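PDB 3TTY: beta-galactosidase from Bacillus circulans subsp. alkalophilus, which catalyses the hydrolysis of terminal beta-galactosidic bonds, releasing galactose, with a TIM-barrel glycoside hydrolase domain, and assembles as a trimer. Local coordinates for residues Ala397-Leu411 and Lys452-Lys465. Sequence-based numbering, arbitrary orientation.
Sequences AKVAVMYDWENRWAL and KYKVVIAPVMYMVK
Strands 399-402 and 455-458 pair in parallel within the trimerisation domain, and beyond them the loop 459-465 is tied to helix 405-413. Strand 441-444 flanks the first strand and 481-485 the second, consistent with the glutaminase-I-like alpha/beta fold of this domain family. Ala400 N donates to Val455 O and Met402 N to Ile457 O, while Ala400 O accepts from Ile457 N; Lys398 O takes both Lys454 N and Val455 N. A methyl suits Ala400, whose CB sits 3.5 Å from the Tyr453 ring centroid, squarely over the face, in a CH-pi contact; the tyrosine hydroxyl bonds Asp442. Near Ala458, a water donates to both Met402 O and Pro459 O. Asn407, its CG trans to the backbone N (chi1 -179°), turns its amide to the loop: ND2 donates to Val460 O at 3.0 Å, nearly in the amide plane, and OD1 receives Met463 N from above its carbonyl plane. Leu411 CD2 lies over a face of Tyr462, 3.4 Å from CG. Asp404 N-caps the helix, OD1 accepting Asn407 N (2.8 Å) through its anti lone pair, while OD2 forms a salt bridge with Lys465 NZ (2.9 Å), met on its syn side. Replacing Asp404 by alanine is likely to leave Asn407 N without its capping acceptor and Lys465 without one of its two carboxylate mates. Extended Lys465 also forms a salt bridge through NZ with Glu406 OE1 (2.7 Å), and OE2 of the same carboxylate pairs with Arg223, so alternating charges probably offset one another where loop meets helix.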
ATOM      1  N   ALA A 397      -2.757 -34.132  28.094  1.00 21.37           N
ATOM      2  CA  ALA A 397      -3.827 -33.146  28.081  1.00 23.57           C
ATOM      3  C   ALA A 397      -5.198 -33.798  28.119  1.00 26.10           C
ATOM      4  O   ALA A 397      -5.401 -34.866  27.530  1.00 24.69           O
ATOM      5  CB  ALA A 397      -3.713 -32.257  26.850  1.00 22.10           C
ATOM      6  N   LYS A 398      -6.125 -33.144  28.819  1.00 21.28           N
ATOM      7  CA  LYS A 398      -7.530 -33.550  28.849  1.00 26.33           C
ATOM      8  C   LYS A 398      -8.335 -32.517  28.093  1.00 25.12           C
ATOM      9  O   LYS A 398      -9.541 -32.664  27.922  1.00 23.80           O
ATOM     10  CB  LYS A 398      -8.070 -33.633  30.286  1.00 24.47           C
ATOM     11  CG  LYS A 398      -7.385 -34.645  31.181  1.00 25.48           C
ATOM     12  CD  LYS A 398      -7.419 -36.034  30.595  1.00 36.21           C
ATOM     13  CE  LYS A 398      -6.738 -37.022  31.537  1.00 47.95           C
ATOM     14  NZ  LYS A 398      -7.322 -36.976  32.923  1.00 48.76           N
ATOM     15  N   VAL A 399      -7.664 -31.456  27.660  1.00 21.53           N
ATOM     16  CA  VAL A 399      -8.325 -30.412  26.895  1.00 23.18           C
ATOM     17  C   VAL A 399      -7.666 -30.302  25.515  1.00 25.32           C
ATOM     18  O   VAL A 399      -6.437 -30.275  25.412  1.00 25.15           O
ATOM     19  CB  VAL A 399      -8.255 -29.058  27.640  1.00 24.17           C
ATOM     20  CG1 VAL A 399      -8.893 -27.944  26.816  1.00 18.57           C
ATOM     21  CG2 VAL A 399      -8.905 -29.172  29.019  1.00 19.23           C
ATOM     22  N   ALA A 400      -8.480 -30.248  24.461  1.00 20.83           N
ATOM     23  CA  ALA A 400      -7.971 -30.120  23.094  1.00 18.26           C
ATOM     24  C   ALA A 400      -8.556 -28.899  22.397  1.00 22.79           C
ATOM     25  O   ALA A 400      -9.702 -28.523  22.651  1.00 22.04           O
ATOM     26  CB  ALA A 400      -8.268 -31.359  22.293  1.00 16.94           C
ATOM     27  N   VAL A 401      -7.761 -28.283  21.528  1.00 15.06           N
ATOM     28  CA  VAL A 401      -8.241 -27.207  20.675  1.00 21.27           C
ATOM     29  C   VAL A 401      -7.872 -27.453  19.208  1.00 22.59           C
ATOM     30  O   VAL A 401      -6.710 -27.705  18.855  1.00 19.22           O
ATOM     31  CB  VAL A 401      -7.785 -25.814  21.156  1.00 22.18           C
ATOM     32  CG1 VAL A 401      -6.442 -25.901  21.819  1.00 30.74           C
ATOM     33  CG2 VAL A 401      -7.789 -24.821  20.003  1.00 16.19           C
ATOM     34  N   MET A 402      -8.902 -27.392  18.374  1.00 19.05           N
ATOM     35  CA  MET A 402      -8.828 -27.800  16.988  1.00 18.10           C
ATOM     36  C   MET A 402      -8.408 -26.641  16.112  1.00 17.79           C
ATOM     37  O   MET A 402      -8.784 -25.494  16.351  1.00 14.41           O
ATOM     38  CB  MET A 402     -10.198 -28.295  16.515  1.00 17.85           C
ATOM     39  CG  MET A 402     -10.593 -29.661  17.022  1.00 17.50           C
ATOM     40  SD  MET A 402     -12.282 -30.064  16.544  1.00 18.32           S
ATOM     41  CE  MET A 402     -12.324 -31.810  16.923  1.00 16.20           C
ATOM     42  N   TYR A 403      -7.632 -26.971  15.089  1.00 17.14           N
ATOM     43  CA  TYR A 403      -7.170 -26.022  14.101  1.00 17.33           C
ATOM     44  C   TYR A 403      -7.149 -26.798  12.785  1.00 15.29           C
ATOM     45  O   TYR A 403      -6.813 -27.979  12.764  1.00 15.90           O
ATOM     46  CB  TYR A 403      -5.754 -25.517  14.457  1.00 14.36           C
ATOM     47  CG  TYR A 403      -5.086 -24.801  13.309  1.00 15.64           C
ATOM     48  CD1 TYR A 403      -5.475 -23.512  12.947  1.00 16.48           C
ATOM     49  CD2 TYR A 403      -4.095 -25.420  12.562  1.00 17.93           C
ATOM     50  CE1 TYR A 403      -4.888 -22.861  11.884  1.00 19.04           C
ATOM     51  CE2 TYR A 403      -3.496 -24.769  11.492  1.00 17.50           C
ATOM     52  CZ  TYR A 403      -3.903 -23.490  11.160  1.00 16.43           C
ATOM     53  OH  TYR A 403      -3.323 -22.841  10.102  1.00 19.32           O
ATOM     54  N   ASP A 404      -7.504 -26.149  11.689  1.00 16.82           N
ATOM     55  CA  ASP A 404      -7.538 -26.835  10.401  1.00 15.93           C
ATOM     56  C   ASP A 404      -7.169 -25.891   9.279  1.00 16.11           C
ATOM     57  O   ASP A 404      -7.715 -24.792   9.204  1.00 15.29           O
ATOM     58  CB  ASP A 404      -8.936 -27.397  10.132  1.00 16.21           C
ATOM     59  CG  ASP A 404      -8.995 -28.210   8.850  1.00 17.07           C
ATOM     60  OD1 ASP A 404      -9.484 -27.689   7.836  1.00 21.26           O
ATOM     61  OD2 ASP A 404      -8.528 -29.363   8.849  1.00 17.30           O
ATOM     62  N   TRP A 405      -6.284 -26.323   8.382  1.00 15.19           N
ATOM     63  CA  TRP A 405      -5.814 -25.437   7.310  1.00 15.77           C
ATOM     64  C   TRP A 405      -6.866 -25.155   6.241  1.00 15.51           C
ATOM     65  O   TRP A 405      -6.886 -24.054   5.663  1.00 16.29           O
ATOM     66  CB  TRP A 405      -4.523 -25.962   6.645  1.00 15.80           C
ATOM     67  CG  TRP A 405      -3.263 -25.445   7.259  1.00 14.61           C
ATOM     68  CD1 TRP A 405      -2.553 -24.343   6.876  1.00 17.21           C
ATOM     69  CD2 TRP A 405      -2.551 -26.015   8.370  1.00 15.60           C
ATOM     70  NE1 TRP A 405      -1.437 -24.191   7.680  1.00 16.91           N
ATOM     71  CE2 TRP A 405      -1.412 -25.207   8.600  1.00 14.76           C
ATOM     72  CE3 TRP A 405      -2.756 -27.141   9.179  1.00 15.41           C
ATOM     73  CZ2 TRP A 405      -0.491 -25.478   9.619  1.00 15.54           C
ATOM     74  CZ3 TRP A 405      -1.834 -27.411  10.190  1.00 18.25           C
ATOM     75  CH2 TRP A 405      -0.720 -26.583  10.403  1.00 13.56           C
ATOM     76  N   GLU A 406      -7.726 -26.137   5.963  1.00 16.84           N
ATOM     77  CA  GLU A 406      -8.724 -25.997   4.895  1.00 13.68           C
ATOM     78  C   GLU A 406      -9.817 -25.065   5.375  1.00 16.81           C
ATOM     79  O   GLU A 406     -10.293 -24.199   4.637  1.00 17.28           O
ATOM     80  CB  GLU A 406      -9.298 -27.350   4.470  1.00 15.84           C
ATOM     81  CG  GLU A 406      -8.280 -28.248   3.758  1.00 20.11           C
ATOM     82  CD  GLU A 406      -8.867 -29.555   3.229  1.00 23.09           C
ATOM     83  OE1 GLU A 406      -9.762 -30.124   3.885  1.00 29.36           O
ATOM     84  OE2 GLU A 406      -8.425 -30.019   2.151  1.00 23.10           O
ATOM     85  N   ASN A 407     -10.200 -25.229   6.632  1.00 15.19           N
ATOM     86  CA  ASN A 407     -11.091 -24.271   7.269  1.00 18.68           C
ATOM     87  C   ASN A 407     -10.499 -22.856   7.202  1.00 19.23           C
ATOM     88  O   ASN A 407     -11.200 -21.892   6.885  1.00 19.21           O
ATOM     89  CB  ASN A 407     -11.319 -24.673   8.722  1.00 16.59           C
ATOM     90  CG  ASN A 407     -12.251 -23.734   9.449  1.00 19.94           C
ATOM     91  OD1 ASN A 407     -13.300 -23.364   8.927  1.00 21.38           O
ATOM     92  ND2 ASN A 407     -11.875 -23.341  10.673  1.00 18.03           N
ATOM     93  N   ARG A 408      -9.204 -22.741   7.498  1.00 15.45           N
ATOM     94  CA  ARG A 408      -8.512 -21.458   7.435  1.00 15.80           C
ATOM     95  C   ARG A 408      -8.581 -20.823   6.042  1.00 18.00           C
ATOM     96  O   ARG A 408      -8.941 -19.655   5.901  1.00 19.79           O
ATOM     97  CB  ARG A 408      -7.050 -21.614   7.861  1.00 14.78           C
ATOM     98  CG  ARG A 408      -6.251 -20.324   7.749  1.00 17.50           C
ATOM     99  CD  ARG A 408      -4.902 -20.412   8.465  1.00 20.79           C
ATOM    100  NE  ARG A 408      -4.177 -19.141   8.448  1.00 23.58           N
ATOM    101  CZ  ARG A 408      -2.974 -18.960   8.996  1.00 22.01           C
ATOM    102  NH1 ARG A 408      -2.361 -19.967   9.605  1.00 18.64           N
ATOM    103  NH2 ARG A 408      -2.376 -17.778   8.925  1.00 18.73           N
ATOM    104  N   TRP A 409      -8.219 -21.591   5.018  1.00 14.67           N
ATOM    105  CA  TRP A 409      -8.272 -21.107   3.643  1.00 15.21           C
ATOM    106  C   TRP A 409      -9.661 -20.599   3.251  1.00 19.64           C
ATOM    107  O   TRP A 409      -9.798 -19.504   2.684  1.00 16.20           O
ATOM    108  CB  TRP A 409      -7.860 -22.212   2.678  1.00 14.98           C
ATOM    109  CG  TRP A 409      -6.421 -22.619   2.788  1.00 18.31           C
ATOM    110  CD1 TRP A 409      -5.391 -21.874   3.295  1.00 18.00           C
ATOM    111  CD2 TRP A 409      -5.855 -23.874   2.391  1.00 15.52           C
ATOM    112  NE1 TRP A 409      -4.222 -22.592   3.228  1.00 20.56           N
ATOM    113  CE2 TRP A 409      -4.478 -23.820   2.676  1.00 18.48           C
ATOM    114  CE3 TRP A 409      -6.383 -25.036   1.821  1.00 13.36           C
ATOM    115  CZ2 TRP A 409      -3.614 -24.879   2.396  1.00 19.48           C
ATOM    116  CZ3 TRP A 409      -5.538 -26.085   1.556  1.00 17.85           C
ATOM    117  CH2 TRP A 409      -4.160 -26.001   1.837  1.00 20.47           C
ATOM    118  N   ALA A 410     -10.688 -21.392   3.534  1.00 13.42           N
ATOM    119  CA  ALA A 410     -12.055 -20.970   3.222  1.00 19.30           C
ATOM    120  C   ALA A 410     -12.441 -19.677   3.962  1.00 21.01           C
ATOM    121  O   ALA A 410     -12.988 -18.743   3.358  1.00 18.22           O
ATOM    122  CB  ALA A 410     -13.047 -22.081   3.513  1.00 18.88           C
ATOM    123  N   LEU A 411     -12.130 -19.610   5.256  1.00 17.65           N
ATOM    124  CA  LEU A 411     -12.384 -18.390   6.022  1.00 17.19           C
ATOM    125  C   LEU A 411     -11.650 -17.198   5.438  1.00 19.56           C
ATOM    126  O   LEU A 411     -12.217 -16.126   5.290  1.00 20.73           O
ATOM    127  CB  LEU A 411     -11.972 -18.560   7.482  1.00 20.45           C
ATOM    128  CG  LEU A 411     -12.980 -19.230   8.406  1.00 19.43           C
ATOM    129  CD1 LEU A 411     -12.398 -19.337   9.798  1.00 20.38           C
ATOM    130  CD2 LEU A 411     -14.291 -18.446   8.416  1.00 17.15           C
ATOM    131  N   LYS A 452      -9.681 -39.465  24.156  1.00 31.18           N
ATOM    132  CA  LYS A 452      -8.781 -39.168  25.269  1.00 29.99           C
ATOM    133  C   LYS A 452      -9.066 -37.812  25.935  1.00 31.28           C
ATOM    134  O   LYS A 452      -8.513 -37.496  26.991  1.00 31.05           O
ATOM    135  CB  LYS A 452      -7.319 -39.250  24.811  1.00 34.21           C
ATOM    136  CG  LYS A 452      -6.982 -38.372  23.619  1.00 32.12           C
ATOM    137  CD  LYS A 452      -5.640 -38.760  22.983  1.00 41.96           C
ATOM    138  CE  LYS A 452      -4.444 -38.326  23.832  1.00 47.86           C
ATOM    139  NZ  LYS A 452      -3.127 -38.542  23.141  1.00 46.89           N
ATOM    140  N   TYR A 453      -9.934 -37.012  25.328  1.00 25.72           N
ATOM    141  CA  TYR A 453     -10.190 -35.683  25.859  1.00 26.84           C
ATOM    142  C   TYR A 453     -11.458 -35.606  26.693  1.00 23.38           C
ATOM    143  O   TYR A 453     -12.327 -36.470  26.615  1.00 25.45           O
ATOM    144  CB  TYR A 453     -10.182 -34.638  24.736  1.00 24.68           C
ATOM    145  CG  TYR A 453      -8.858 -34.650  23.999  1.00 27.99           C
ATOM    146  CD1 TYR A 453      -7.690 -34.234  24.634  1.00 26.46           C
ATOM    147  CD2 TYR A 453      -8.766 -35.114  22.689  1.00 23.77           C
ATOM    148  CE1 TYR A 453      -6.465 -34.267  23.983  1.00 26.57           C
ATOM    149  CE2 TYR A 453      -7.546 -35.150  22.030  1.00 26.97           C
ATOM    150  CZ  TYR A 453      -6.400 -34.724  22.682  1.00 27.48           C
ATOM    151  OH  TYR A 453      -5.188 -34.755  22.038  1.00 22.73           O
ATOM    152  N   LYS A 454     -11.535 -34.568  27.510  1.00 22.26           N
ATOM    153  CA  LYS A 454     -12.730 -34.276  28.275  1.00 25.63           C
ATOM    154  C   LYS A 454     -13.345 -32.969  27.802  1.00 24.02           C
ATOM    155  O   LYS A 454     -14.556 -32.779  27.894  1.00 26.39           O
ATOM    156  CB  LYS A 454     -12.414 -34.250  29.773  1.00 29.92           C
ATOM    157  CG  LYS A 454     -12.196 -35.655  30.324  1.00 29.75           C
ATOM    158  CD  LYS A 454     -11.869 -35.647  31.800  1.00 43.41           C
ATOM    159  CE  LYS A 454     -12.559 -36.805  32.531  1.00 53.25           C
ATOM    160  NZ  LYS A 454     -14.036 -36.571  32.729  1.00 49.43           N
ATOM    161  N   VAL A 455     -12.517 -32.080  27.259  1.00 19.71           N
ATOM    162  CA  VAL A 455     -13.022 -30.820  26.714  1.00 22.46           C
ATOM    163  C   VAL A 455     -12.425 -30.559  25.337  1.00 23.02           C
ATOM    164  O   VAL A 455     -11.204 -30.514  25.192  1.00 27.22           O
ATOM    165  CB  VAL A 455     -12.688 -29.616  27.632  1.00 20.71           C
ATOM    166  CG1 VAL A 455     -13.187 -28.327  27.001  1.00 21.17           C
ATOM    167  CG2 VAL A 455     -13.307 -29.795  29.010  1.00 21.27           C
ATOM    168  N   VAL A 456     -13.274 -30.387  24.331  1.00 23.99           N
ATOM    169  CA  VAL A 456     -12.800 -30.135  22.966  1.00 22.81           C
ATOM    170  C   VAL A 456     -13.332 -28.792  22.481  1.00 23.18           C
ATOM    171  O   VAL A 456     -14.544 -28.570  22.439  1.00 24.36           O
ATOM    172  CB  VAL A 456     -13.216 -31.267  21.981  1.00 19.08           C
ATOM    173  CG1 VAL A 456     -12.886 -30.882  20.536  1.00 17.42           C
ATOM    174  CG2 VAL A 456     -12.541 -32.572  22.352  1.00 21.21           C
ATOM    175  N   ILE A 457     -12.423 -27.890  22.124  1.00 22.16           N
ATOM    176  CA  ILE A 457     -12.813 -26.544  21.723  1.00 21.08           C
ATOM    177  C   ILE A 457     -12.489 -26.286  20.248  1.00 19.76           C
ATOM    178  O   ILE A 457     -11.361 -26.506  19.794  1.00 20.86           O
ATOM    179  CB  ILE A 457     -12.146 -25.485  22.632  1.00 23.92           C
ATOM    180  CG1 ILE A 457     -12.350 -25.852  24.103  1.00 23.14           C
ATOM    181  CG2 ILE A 457     -12.698 -24.095  22.360  1.00 19.03           C
ATOM    182  CD1 ILE A 457     -11.674 -24.910  25.070  1.00 21.17           C
ATOM    183  N   ALA A 458     -13.490 -25.828  19.506  1.00 17.48           N
ATOM    184  CA  ALA A 458     -13.339 -25.583  18.068  1.00 18.14           C
ATOM    185  C   ALA A 458     -13.779 -24.167  17.716  1.00 18.39           C
ATOM    186  O   ALA A 458     -14.929 -23.941  17.338  1.00 17.99           O
ATOM    187  CB  ALA A 458     -14.142 -26.604  17.266  1.00 19.13           C
ATOM    188  N   PRO A 459     -12.860 -23.202  17.854  1.00 17.15           N
ATOM    189  CA  PRO A 459     -13.156 -21.809  17.520  1.00 16.41           C
ATOM    190  C   PRO A 459     -13.412 -21.656  16.020  1.00 15.09           C
ATOM    191  O   PRO A 459     -12.591 -22.081  15.213  1.00 17.09           O
ATOM    192  CB  PRO A 459     -11.870 -21.077  17.923  1.00 18.57           C
ATOM    193  CG  PRO A 459     -11.202 -21.988  18.922  1.00 15.26           C
ATOM    194  CD  PRO A 459     -11.511 -23.363  18.421  1.00 12.93           C
ATOM    195  N   VAL A 460     -14.556 -21.079  15.669  1.00 14.98           N
ATOM    196  CA  VAL A 460     -14.909 -20.779  14.284  1.00 17.16           C
ATOM    197  C   VAL A 460     -14.696 -21.968  13.353  1.00 20.97           C
ATOM    198  O   VAL A 460     -13.919 -21.887  12.400  1.00 18.52           O
ATOM    199  CB  VAL A 460     -14.110 -19.577  13.759  1.00 19.05           C
ATOM    200  CG1 VAL A 460     -14.792 -18.976  12.556  1.00 22.49           C
ATOM    201  CG2 VAL A 460     -13.962 -18.526  14.847  1.00 17.83           C
ATOM    202  N   MET A 461     -15.378 -23.076  13.648  1.00 21.46           N
ATOM    203  CA  MET A 461     -15.354 -24.250  12.791  1.00 17.88           C
ATOM    204  C   MET A 461     -16.347 -23.988  11.667  1.00 19.73           C
ATOM    205  O   MET A 461     -17.410 -24.617  11.574  1.00 17.84           O
ATOM    206  CB  MET A 461     -15.709 -25.517  13.581  1.00 20.31           C
ATOM    207  CG  MET A 461     -15.342 -26.836  12.881  1.00 17.88           C
ATOM    208  SD  MET A 461     -13.642 -26.881  12.256  1.00 20.85           S
ATOM    209  CE  MET A 461     -12.718 -26.709  13.792  1.00 21.87           C
ATOM    210  N   TYR A 462     -15.980 -23.013  10.844  1.00 16.83           N
ATOM    211  CA  TYR A 462     -16.724 -22.584   9.677  1.00 16.47           C
ATOM    212  C   TYR A 462     -16.956 -23.732   8.702  1.00 16.52           C
ATOM    213  O   TYR A 462     -18.092 -23.993   8.302  1.00 17.91           O
ATOM    214  CB  TYR A 462     -15.948 -21.447   9.013  1.00 18.17           C
ATOM    215  CG  TYR A 462     -16.414 -21.019   7.640  1.00 18.92           C
ATOM    216  CD1 TYR A 462     -17.553 -20.224   7.475  1.00 19.08           C
ATOM    217  CD2 TYR A 462     -15.684 -21.363   6.506  1.00 18.83           C
ATOM    218  CE1 TYR A 462     -17.958 -19.814   6.206  1.00 19.66           C
ATOM    219  CE2 TYR A 462     -16.076 -20.955   5.251  1.00 18.36           C
ATOM    220  CZ  TYR A 462     -17.210 -20.186   5.099  1.00 18.55           C
ATOM    221  OH  TYR A 462     -17.578 -19.785   3.828  1.00 21.64           O
ATOM    222  N   MET A 463     -15.886 -24.435   8.341  1.00 17.64           N
ATOM    223  CA  MET A 463     -16.017 -25.620   7.499  1.00 20.23           C
ATOM    224  C   MET A 463     -16.169 -26.909   8.316  1.00 20.00           C
ATOM    225  O   MET A 463     -15.332 -27.231   9.166  1.00 17.95           O
ATOM    226  CB  MET A 463     -14.838 -25.756   6.531  1.00 17.09           C
ATOM    227  CG  MET A 463     -14.796 -27.122   5.796  1.00 17.82           C
ATOM    228  SD  MET A 463     -13.323 -27.270   4.754  1.00 16.81           S
ATOM    229  CE  MET A 463     -13.571 -25.832   3.724  1.00 14.52           C
ATOM    230  N   VAL A 464     -17.242 -27.642   8.039  1.00 17.98           N
ATOM    231  CA  VAL A 464     -17.472 -28.943   8.642  1.00 21.62           C
ATOM    232  C   VAL A 464     -17.306 -30.044   7.595  1.00 21.19           C
ATOM    233  O   VAL A 464     -18.054 -30.097   6.623  1.00 21.02           O
ATOM    234  CB  VAL A 464     -18.861 -29.012   9.281  1.00 22.96           C
ATOM    235  CG1 VAL A 464     -19.187 -30.439   9.693  1.00 20.99           C
ATOM    236  CG2 VAL A 464     -18.913 -28.076  10.483  1.00 18.84           C
ATOM    237  N   LYS A 465     -16.304 -30.902   7.796  1.00 22.49           N
ATOM    238  CA  LYS A 465     -15.948 -31.944   6.838  1.00 23.11           C
ATOM    239  C   LYS A 465     -16.721 -33.227   7.137  1.00 24.10           C
ATOM    240  O   LYS A 465     -17.231 -33.393   8.242  1.00 21.71           O
ATOM    241  CB  LYS A 465     -14.443 -32.222   6.891  1.00 19.82           C
ATOM    242  CG  LYS A 465     -13.551 -31.022   6.584  1.00 24.65           C
ATOM    243  CD  LYS A 465     -12.090 -31.421   6.722  1.00 24.97           C
ATOM    244  CE  LYS A 465     -11.147 -30.234   6.565  1.00 26.11           C
ATOM    245  NZ  LYS A 465      -9.727 -30.701   6.545  1.00 24.45           N
TER
HETATM  246  O   HOH W   1     -10.785 -24.250  14.758  1.00 13.31           O